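Local coordinates for GTPase activator-like protein (Chaetomium thermophilum, PDB 5HIU) that is the N-terminal, all-helical part of a TSC2 protein, a tuberous sclerosis complex subunit that probably acts as a GTPase activator through another part of the full-length protein, at residues W270-I273 / S274-R278; I234-L237 / V238-S242; L248-C251 / I252-L255. One frame throughout, in Å; residues are numbered along the deposited sequence.

Contact 1 (W270-I273 / S274-R278); sequences WHTI and SIICR
The C-terminal turns of helix 266-277 supply this contact, in which W270 and H271 meet S274 and I275 one turn further on within an all-helical fold. S274 CB lies 3.8 Å above one face of the W270 indole plane, offset toward the rim. W270 CG stands opposite its backbone N (chi1 166°), which carries the indole forward along the helix and over the serine. The S274 side chain fits against the preceding turn, its CB 3.4 Å from W270 O. Its OG turns back toward H271 O, at a separation too short to be taken literally. That carbonyl also receives I275 N at 3.1 Å. Beside it, I275 CD1 comes obliquely to the H271 imidazole, 3.7 Å from ND1. On another side of the helix I273 CG2 packs against C277 SG at 4.0 Å. R278 is the first residue to leave helical geometry, and its NE adds a weak hydrogen bond to S274 O, which its own N already binds. K321 forms a cation-pi pair with W270, and Y331 touches both W270 and S274. H271, T272 and I275 face helix 224-240, while I273 and I276 meet L255 of helix 245-261, and I276 and C277 reach T285 of helix 281-294.

Contact 2 (I234-L237 / V238-S242); sequences IESL and VTFGS
T239 and E235 meet where helix 224-240 runs out, a helix C-terminus that shows how a threonine can turn its hydroxyl back onto the preceding turn. Followed outward, the T239 side chain starts with CB, 3.2 Å from E235 O. From there OG1 points back along the helix, opposite the carbonyl carbon of its own residue (chi1 -53°), and donates a hydrogen bond of 2.7 Å to E235 O. It approaches from above the carbonyl plane, 50° out of it, whereas T239 N reaches the same oxygen nearly in line with the C=O bond. One carbonyl is thus gripped by two donors from a single residue. The other branch, CG2, lies 3.8 Å above the F240 ring, over its centre, so the methyl covers one face of the phenyl group.

E235 runs alongside T239 in the same direction, with its CG 3.8 Å from T239 OG1. Its extended chain carries the carboxylate onward, and OE1 is hydrogen-bonded to H232 ND1. V238 CG2, set between its backbone N and carbonyl carbon, lies against I234 O and E235 O, and the V238 side chain packs on I275 and I276 of helix 266-277. L237, its neighbour round the helix, packs on I207 and I211 of helix 204-219 and I195 of helix 179-198, so these adjacent residues pack on different helices.

Beyond F240 the chain leaves helical geometry at G241, whose N closes the final turn with a hydrogen bond of 2.6 Å to L237 O.

Contact 3 (L248-C251 / I252-L255); sequences LKYC and IQVL
The L255 chain is directed back toward C251 by its first torsion, with CG opposite the carbonyl carbon (chi1 -65°), and Q253 CG takes the same kind of position (chi1 -86°) beside Y250. As a result L255 CD1 lies 4.2 Å from C251 CB and also packs close to C251 O, the carbonyl that accepts L255 N. Q253, extended beyond CG, runs side by side with Y250. The planes of its amide and the tyrosine ring differ by only 20°, and OE1 comes obliquely to within 4.1 Å of Y250 CD1, a loose contact on the outer side of the helix. On the inner side L248 CG touches I252 CG1 at 4.3 Å. The backbone beneath is regular: I252 N bonds to L248 O at 2.9 Å, and V254 N to Y250 O at 2.8 Å.

Different faces of these two turns serve different neighbours. C251 and V254 pack on helix 204-219, where they meet I211 and L215, whereas L248 and L255 both touch I276 of helix 266-277. L248 and Q253 also reach helix 281-294, at I288 and F292. Packing by helices before and after it in the chain is consistent with an alpha-solenoid, helices stacked in series.

Overall arrangement
The three contacts illustrate how local turns in successive helices become the packing surface of an extended helical array. Contact 1 is the common neighbour of the other two. Its centre lies 11 Å from that of contact 2, and I275 CG2 comes within 3.4 Å of V238 CG2 where helices 266-277 and 224-240 meet. Toward contact 3, 12 Å away between centres, I273 CG1 packs 3.7 Å from L255 CB and I276 CD1 3.8 Å from L255 CD1. I276 bridges both, its CG1 3.7 Å from V238 CG1. Contacts 2 and 3 have centres 14 Å apart and do not touch, although their nearest atoms are about 4 Å apart. Together the contacts join three consecutive helices.

Contact 1 (W270-I273 / S274-R278)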
ATOM      1  N   TRP A 270       1.839  -8.558   4.658  1.00 50.15           N
ATOM      2  CA  TRP A 270       2.325  -8.917   5.964  1.00 49.20           C
ATOM      3  C   TRP A 270       3.703  -8.290   6.108  1.00 52.63           C
ATOM      4  O   TRP A 270       4.063  -7.746   7.164  1.00 49.50           O
ATOM      5  CB  TRP A 270       2.371 -10.426   6.174  1.00 52.35           C
ATOM      6  CG  TRP A 270       3.164 -10.706   7.356  1.00 53.82           C
ATOM      7  CD1 TRP A 270       4.385 -11.274   7.397  1.00 56.77           C
ATOM      8  CD2 TRP A 270       2.849 -10.313   8.684  1.00 56.18           C
ATOM      9  NE1 TRP A 270       4.851 -11.287   8.684  1.00 63.37           N
ATOM     10  CE2 TRP A 270       3.927 -10.687   9.494  1.00 59.62           C
ATOM     11  CE3 TRP A 270       1.760  -9.666   9.267  1.00 56.83           C
ATOM     12  CZ2 TRP A 270       3.942 -10.465  10.860  1.00 62.79           C
ATOM     13  CZ3 TRP A 270       1.782  -9.431  10.626  1.00 58.35           C
ATOM     14  CH2 TRP A 270       2.852  -9.841  11.410  1.00 61.64           C
ATOM     15  N   HIS A 271       4.469  -8.323   5.023  1.00 55.64           N
ATOM     16  CA  HIS A 271       5.822  -7.757   5.057  1.00 54.15           C
ATOM     17  C   HIS A 271       5.762  -6.304   5.506  1.00 51.47           C
ATOM     18  O   HIS A 271       6.462  -5.856   6.420  1.00 52.18           O
ATOM     19  CB  HIS A 271       6.471  -7.880   3.692  1.00 53.72           C
ATOM     20  CG  HIS A 271       7.939  -7.651   3.721  1.00 62.58           C
ATOM     21  ND1 HIS A 271       8.498  -6.393   3.608  1.00 65.57           N
ATOM     22  CD2 HIS A 271       8.971  -8.512   3.872  1.00 66.20           C
ATOM     23  CE1 HIS A 271       9.810  -6.489   3.679  1.00 64.66           C
ATOM     24  NE2 HIS A 271      10.123  -7.765   3.834  1.00 71.78           N
ATOM     25  N   THR A 272       4.867  -5.566   4.886  1.00 50.51           N
ATOM     26  CA  THR A 272       4.715  -4.171   5.228  1.00 51.43           C
ATOM     27  C   THR A 272       4.179  -4.013   6.644  1.00 48.82           C
ATOM     28  O   THR A 272       4.642  -3.142   7.381  1.00 53.30           O
ATOM     29  CB  THR A 272       3.855  -3.443   4.180  1.00 50.30           C
ATOM     30  OG1 THR A 272       4.433  -3.652   2.882  1.00 57.79           O
ATOM     31  CG2 THR A 272       3.816  -1.980   4.449  1.00 51.01           C
ATOM     32  N   ILE A 273       3.233  -4.854   7.043  1.00 46.63           N
ATOM     33  CA  ILE A 273       2.691  -4.742   8.392  1.00 45.80           C
ATOM     34  C   ILE A 273       3.787  -5.111   9.390  1.00 46.22           C
ATOM     35  O   ILE A 273       3.812  -4.549  10.495  1.00 42.67           O
ATOM     36  CB  ILE A 273       1.421  -5.604   8.591  1.00 49.97           C
ATOM     37  CG1 ILE A 273       0.243  -4.996   7.842  1.00 49.87           C
ATOM     38  CG2 ILE A 273       1.018  -5.704  10.059  1.00 53.22           C
ATOM     39  CD1 ILE A 273      -0.881  -5.987   7.622  1.00 50.80           C
ATOM     40  N   SER A 274       4.688  -6.038   9.025  1.00 46.91           N
ATOM     41  CA  SER A 274       5.699  -6.471   9.981  1.00 56.15           C
ATOM     42  C   SER A 274       6.609  -5.309  10.288  1.00 60.64           C
ATOM     43  O   SER A 274       6.891  -5.014  11.460  1.00 63.96           O
ATOM     44  CB  SER A 274       6.500  -7.683   9.501  1.00 61.41           C
ATOM     45  OG  SER A 274       6.914  -7.522   8.160  1.00 75.24           O
ATOM     46  N   ILE A 275       7.042  -4.620   9.234  1.00 61.10           N
ATOM     47  CA  ILE A 275       7.902  -3.461   9.401  1.00 56.97           C
ATOM     48  C   ILE A 275       7.239  -2.519  10.394  1.00 59.24           C
ATOM     49  O   ILE A 275       7.835  -2.158  11.405  1.00 74.86           O
ATOM     50  CB  ILE A 275       8.165  -2.756   8.062  1.00 52.41           C
ATOM     51  CG1 ILE A 275       9.100  -3.618   7.208  1.00 51.04           C
ATOM     52  CG2 ILE A 275       8.769  -1.387   8.294  1.00 52.98           C
ATOM     53  CD1 ILE A 275       8.988  -3.398   5.712  1.00 49.35           C
ATOM     54  N   ILE A 276       5.992  -2.153  10.130  1.00 54.68           N
ATOM     55  CA  ILE A 276       5.285  -1.219  11.007  1.00 56.50           C
ATOM     56  C   ILE A 276       5.242  -1.726  12.463  1.00 63.39           C
ATOM     57  O   ILE A 276       5.392  -0.944  13.424  1.00 66.17           O
ATOM     58  CB  ILE A 276       3.846  -0.964  10.516  1.00 51.03           C
ATOM     59  CG1 ILE A 276       3.866  -0.331   9.131  1.00 50.21           C
ATOM     60  CG2 ILE A 276       3.100  -0.053  11.490  1.00 52.31           C
ATOM     61  CD1 ILE A 276       2.530  -0.339   8.428  1.00 49.76           C
ATOM     62  N   CYS A 277       5.019  -3.028  12.614  1.00 61.81           N
ATOM     63  CA  CYS A 277       4.895  -3.637  13.936  1.00 67.11           C
ATOM     64  C   CYS A 277       6.193  -3.573  14.734  1.00 72.14           C
ATOM     65  O   CYS A 277       6.171  -3.335  15.945  1.00 66.14           O
ATOM     66  CB  CYS A 277       4.430  -5.082  13.811  1.00 62.49           C
ATOM     67  SG  CYS A 277       2.637  -5.173  13.668  1.00 62.17           S
ATOM     68  N   ARG A 278       7.313  -3.771  14.043  1.00 69.76           N
ATOM     69  CA  ARG A 278       8.616  -3.725  14.672  1.00 74.32           C
ATOM     70  C   ARG A 278       9.155  -2.298  14.852  1.00 78.58           C
ATOM     71  O   ARG A 278      10.341  -2.113  15.101  1.00 86.57           O
ATOM     72  CB  ARG A 278       9.597  -4.563  13.859  1.00 74.85           C
ATOM     73  CG  ARG A 278       9.315  -6.051  13.924  1.00 78.56           C
ATOM     74  CD  ARG A 278      10.225  -6.807  12.975  1.00 81.40           C
ATOM     75  NE  ARG A 278       9.800  -6.581  11.600  1.00 86.39           N
ATOM     76  CZ  ARG A 278      10.593  -6.613  10.533  1.00 91.20           C
ATOM     77  NH1 ARG A 278      11.889  -6.862  10.654  1.00 98.08           N
ATOM     78  NH2 ARG A 278      10.079  -6.382   9.327  1.00 93.89           N
TER

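Contact 2 (I234-L237 / V238-S242)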
ATOM      1  N   ILE A 234       3.822   2.240   0.560  1.00 44.97           N
ATOM      2  CA  ILE A 234       3.733   2.329   2.004  1.00 46.02           C
ATOM      3  C   ILE A 234       4.926   1.676   2.651  1.00 41.99           C
ATOM      4  O   ILE A 234       5.475   2.206   3.594  1.00 42.41           O
ATOM      5  CB  ILE A 234       2.410   1.730   2.518  1.00 49.04           C
ATOM      6  CG1 ILE A 234       1.274   2.685   2.175  1.00 50.85           C
ATOM      7  CG2 ILE A 234       2.446   1.519   4.034  1.00 50.63           C
ATOM      8  CD1 ILE A 234      -0.073   2.003   2.175  1.00 55.79           C
ATOM      9  N   GLU A 235       5.334   0.526   2.133  1.00 47.46           N
ATOM     10  CA  GLU A 235       6.590  -0.098   2.554  1.00 45.98           C
ATOM     11  C   GLU A 235       7.674   0.962   2.470  1.00 44.00           C
ATOM     12  O   GLU A 235       8.439   1.131   3.393  1.00 48.74           O
ATOM     13  CB  GLU A 235       6.882  -1.290   1.659  1.00 50.30           C
ATOM     14  CG  GLU A 235       8.112  -2.128   1.972  1.00 57.26           C
ATOM     15  CD  GLU A 235       8.347  -3.241   0.941  1.00 61.83           C
ATOM     16  OE1 GLU A 235       7.510  -3.443   0.033  1.00 71.07           O
ATOM     17  OE2 GLU A 235       9.378  -3.931   1.021  1.00 68.22           O
ATOM     18  N   SER A 236       7.715   1.712   1.376  1.00 43.58           N
ATOM     19  CA  SER A 236       8.743   2.697   1.207  1.00 45.41           C
ATOM     20  C   SER A 236       8.652   3.710   2.298  1.00 50.34           C
ATOM     21  O   SER A 236       9.668   4.056   2.912  1.00 51.38           O
ATOM     22  CB  SER A 236       8.614   3.419  -0.115  1.00 46.57           C
ATOM     23  OG  SER A 236       9.381   2.760  -1.081  1.00 56.68           O
ATOM     24  N   LEU A 237       7.447   4.218   2.528  1.00 50.19           N
ATOM     25  CA  LEU A 237       7.305   5.232   3.538  1.00 53.84           C
ATOM     26  C   LEU A 237       7.932   4.722   4.803  1.00 56.82           C
ATOM     27  O   LEU A 237       8.852   5.347   5.343  1.00 59.45           O
ATOM     28  CB  LEU A 237       5.854   5.603   3.783  1.00 52.57           C
ATOM     29  CG  LEU A 237       5.289   6.583   2.771  1.00 57.76           C
ATOM     30  CD1 LEU A 237       3.898   6.998   3.219  1.00 62.38           C
ATOM     31  CD2 LEU A 237       6.165   7.818   2.623  1.00 63.65           C
ATOM     32  N   VAL A 238       7.473   3.561   5.253  1.00 52.86           N
ATOM     33  CA  VAL A 238       7.929   3.055   6.545  1.00 56.07           C
ATOM     34  C   VAL A 238       9.404   2.698   6.509  1.00 52.99           C
ATOM     35  O   VAL A 238      10.102   2.900   7.466  1.00 60.96           O
ATOM     36  CB  VAL A 238       7.071   1.892   7.097  1.00 56.58           C
ATOM     37  CG1 VAL A 238       5.637   2.351   7.312  1.00 55.74           C
ATOM     38  CG2 VAL A 238       7.094   0.689   6.181  1.00 59.94           C
ATOM     39  N   THR A 239       9.890   2.182   5.401  1.00 49.59           N
ATOM     40  CA  THR A 239      11.278   1.804   5.338  1.00 51.24           C
ATOM     41  C   THR A 239      12.160   3.049   5.368  1.00 54.44           C
ATOM     42  O   THR A 239      13.148   3.088   6.101  1.00 64.63           O
ATOM     43  CB  THR A 239      11.585   0.957   4.081  1.00 51.89           C
ATOM     44  OG1 THR A 239      10.699  -0.163   4.005  1.00 50.32           O
ATOM     45  CG2 THR A 239      12.985   0.418   4.124  1.00 53.11           C
ATOM     46  N   PHE A 240      11.813   4.076   4.601  1.00 55.45           N
ATOM     47  CA  PHE A 240      12.738   5.226   4.410  1.00 55.64           C
ATOM     48  C   PHE A 240      12.355   6.561   5.033  1.00 54.84           C
ATOM     49  O   PHE A 240      13.182   7.442   5.103  1.00 59.91           O
ATOM     50  CB  PHE A 240      12.991   5.435   2.935  1.00 53.13           C
ATOM     51  CG  PHE A 240      13.562   4.231   2.258  1.00 52.90           C
ATOM     52  CD1 PHE A 240      14.868   3.842   2.507  1.00 52.14           C
ATOM     53  CD2 PHE A 240      12.794   3.475   1.379  1.00 46.91           C
ATOM     54  CE1 PHE A 240      15.398   2.720   1.888  1.00 52.35           C
ATOM     55  CE2 PHE A 240      13.329   2.355   0.755  1.00 46.13           C
ATOM     56  CZ  PHE A 240      14.620   1.976   1.011  1.00 48.61           C
ATOM     57  N   GLY A 241      11.117   6.695   5.483  1.00 57.56           N
ATOM     58  CA  GLY A 241      10.643   7.881   6.185  1.00 57.04           C
ATOM     59  C   GLY A 241       9.753   7.464   7.335  1.00 62.16           C
ATOM     60  O   GLY A 241      10.130   6.577   8.121  1.00 64.86           O
ATOM     61  N   SER A 242       8.564   8.071   7.425  1.00 64.08           N
ATOM     62  CA  SER A 242       7.619   7.774   8.507  1.00 63.43           C
ATOM     63  C   SER A 242       6.171   8.095   8.200  1.00 62.25           C
ATOM     64  O   SER A 242       5.864   9.063   7.535  1.00 68.59           O
ATOM     65  CB  SER A 242       7.991   8.511   9.776  1.00 70.87           C
ATOM     66  OG  SER A 242       6.960   8.375  10.744  1.00 81.16           O
TER

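Contact 3 (L248-C251 / I252-L255)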
ATOM      1  N   LEU A 248      -1.977   6.052  11.109  1.00 78.10           N
ATOM      2  CA  LEU A 248      -1.663   4.664  11.414  1.00 74.52           C
ATOM      3  C   LEU A 248      -2.903   3.797  11.362  1.00 69.17           C
ATOM      4  O   LEU A 248      -2.922   2.807  10.656  1.00 68.22           O
ATOM      5  CB  LEU A 248      -0.988   4.552  12.787  1.00 78.26           C
ATOM      6  CG  LEU A 248      -0.264   3.239  13.113  1.00 76.83           C
ATOM      7  CD1 LEU A 248       0.939   3.026  12.204  1.00 71.23           C
ATOM      8  CD2 LEU A 248       0.159   3.229  14.577  1.00 76.69           C
ATOM      9  N   LYS A 249      -3.948   4.171  12.084  1.00 71.27           N
ATOM     10  CA  LYS A 249      -5.169   3.388  12.051  1.00 71.80           C
ATOM     11  C   LYS A 249      -5.538   3.057  10.605  1.00 72.68           C
ATOM     12  O   LYS A 249      -5.782   1.895  10.266  1.00 74.16           O
ATOM     13  CB  LYS A 249      -6.316   4.128  12.740  1.00 77.04           C
ATOM     14  CG  LYS A 249      -7.628   3.355  12.737  1.00 77.53           C
ATOM     15  CD  LYS A 249      -8.707   4.029  13.561  1.00 82.16           C
ATOM     16  CE  LYS A 249     -10.037   3.343  13.299  1.00 85.80           C
ATOM     17  NZ  LYS A 249     -11.101   3.648  14.300  1.00 90.90           N
ATOM     18  N   TYR A 250      -5.549   4.076   9.751  1.00 72.87           N
ATOM     19  CA  TYR A 250      -6.021   3.915   8.386  1.00 70.32           C
ATOM     20  C   TYR A 250      -5.093   2.985   7.583  1.00 64.23           C
ATOM     21  O   TYR A 250      -5.577   2.067   6.909  1.00 65.29           O
ATOM     22  CB  TYR A 250      -6.206   5.299   7.728  1.00 78.99           C
ATOM     23  CG  TYR A 250      -7.424   6.097   8.221  1.00 87.09           C
ATOM     24  CD1 TYR A 250      -8.178   5.680   9.326  1.00 90.52           C
ATOM     25  CD2 TYR A 250      -7.811   7.278   7.578  1.00 91.93           C
ATOM     26  CE1 TYR A 250      -9.281   6.396   9.752  1.00 98.46           C
ATOM     27  CE2 TYR A 250      -8.913   8.004   8.002  1.00 93.86           C
ATOM     28  CZ  TYR A 250      -9.640   7.552   9.088  1.00102.85           C
ATOM     29  OH  TYR A 250     -10.730   8.248   9.528  1.00117.07           O
ATOM     30  N   CYS A 251      -3.778   3.186   7.658  1.00 57.52           N
ATOM     31  CA  CYS A 251      -2.839   2.214   7.052  1.00 55.47           C
ATOM     32  C   CYS A 251      -3.093   0.767   7.539  1.00 52.82           C
ATOM     33  O   CYS A 251      -3.217  -0.163   6.745  1.00 48.13           O
ATOM     34  CB  CYS A 251      -1.410   2.593   7.379  1.00 55.53           C
ATOM     35  SG  CYS A 251      -0.909   4.149   6.635  1.00 57.68           S
ATOM     36  N   ILE A 252      -3.212   0.598   8.848  1.00 51.91           N
ATOM     37  CA  ILE A 252      -3.495  -0.708   9.417  1.00 54.64           C
ATOM     38  C   ILE A 252      -4.850  -1.228   8.944  1.00 59.79           C
ATOM     39  O   ILE A 252      -4.943  -2.387   8.498  1.00 58.08           O
ATOM     40  CB  ILE A 252      -3.413  -0.713  10.964  1.00 55.29           C
ATOM     41  CG1 ILE A 252      -2.006  -0.337  11.452  1.00 53.78           C
ATOM     42  CG2 ILE A 252      -3.759  -2.082  11.511  1.00 56.91           C
ATOM     43  CD1 ILE A 252      -0.880  -1.178  10.869  1.00 49.78           C
ATOM     44  N   GLN A 253      -5.893  -0.398   9.022  1.00 62.92           N
ATOM     45  CA  GLN A 253      -7.176  -0.778   8.414  1.00 65.09           C
ATOM     46  C   GLN A 253      -6.928  -1.319   7.013  1.00 64.72           C
ATOM     47  O   GLN A 253      -7.299  -2.456   6.691  1.00 68.94           O
ATOM     48  CB  GLN A 253      -8.146   0.395   8.299  1.00 69.41           C
ATOM     49  CG  GLN A 253      -8.990   0.646   9.527  1.00 75.24           C
ATOM     50  CD  GLN A 253     -10.237   1.454   9.216  1.00 82.17           C
ATOM     51  OE1 GLN A 253     -10.222   2.323   8.344  1.00 84.86           O
ATOM     52  NE2 GLN A 253     -11.323   1.177   9.935  1.00 86.90           N
ATOM     53  N   VAL A 254      -6.287  -0.517   6.175  1.00 55.29           N
ATOM     54  CA  VAL A 254      -6.273  -0.862   4.767  1.00 57.06           C
ATOM     55  C   VAL A 254      -5.439  -2.097   4.551  1.00 54.81           C
ATOM     56  O   VAL A 254      -5.887  -3.042   3.894  1.00 63.04           O
ATOM     57  CB  VAL A 254      -5.809   0.302   3.881  1.00 57.66           C
ATOM     58  CG1 VAL A 254      -5.478  -0.174   2.480  1.00 56.06           C
ATOM     59  CG2 VAL A 254      -6.891   1.363   3.834  1.00 61.02           C
ATOM     60  N   LEU A 255      -4.233  -2.089   5.101  1.00 53.30           N
ATOM     61  CA  LEU A 255      -3.312  -3.250   5.011  1.00 47.77           C
ATOM     62  C   LEU A 255      -3.855  -4.536   5.642  1.00 45.68           C
ATOM     63  O   LEU A 255      -3.675  -5.612   5.076  1.00 44.86           O
ATOM     64  CB  LEU A 255      -2.013  -2.942   5.712  1.00 42.87           C
ATOM     65  CG  LEU A 255      -1.213  -1.846   5.078  1.00 42.15           C
ATOM     66  CD1 LEU A 255      -0.319  -1.215   6.133  1.00 42.91           C
ATOM     67  CD2 LEU A 255      -0.419  -2.429   3.930  1.00 43.83           C
TER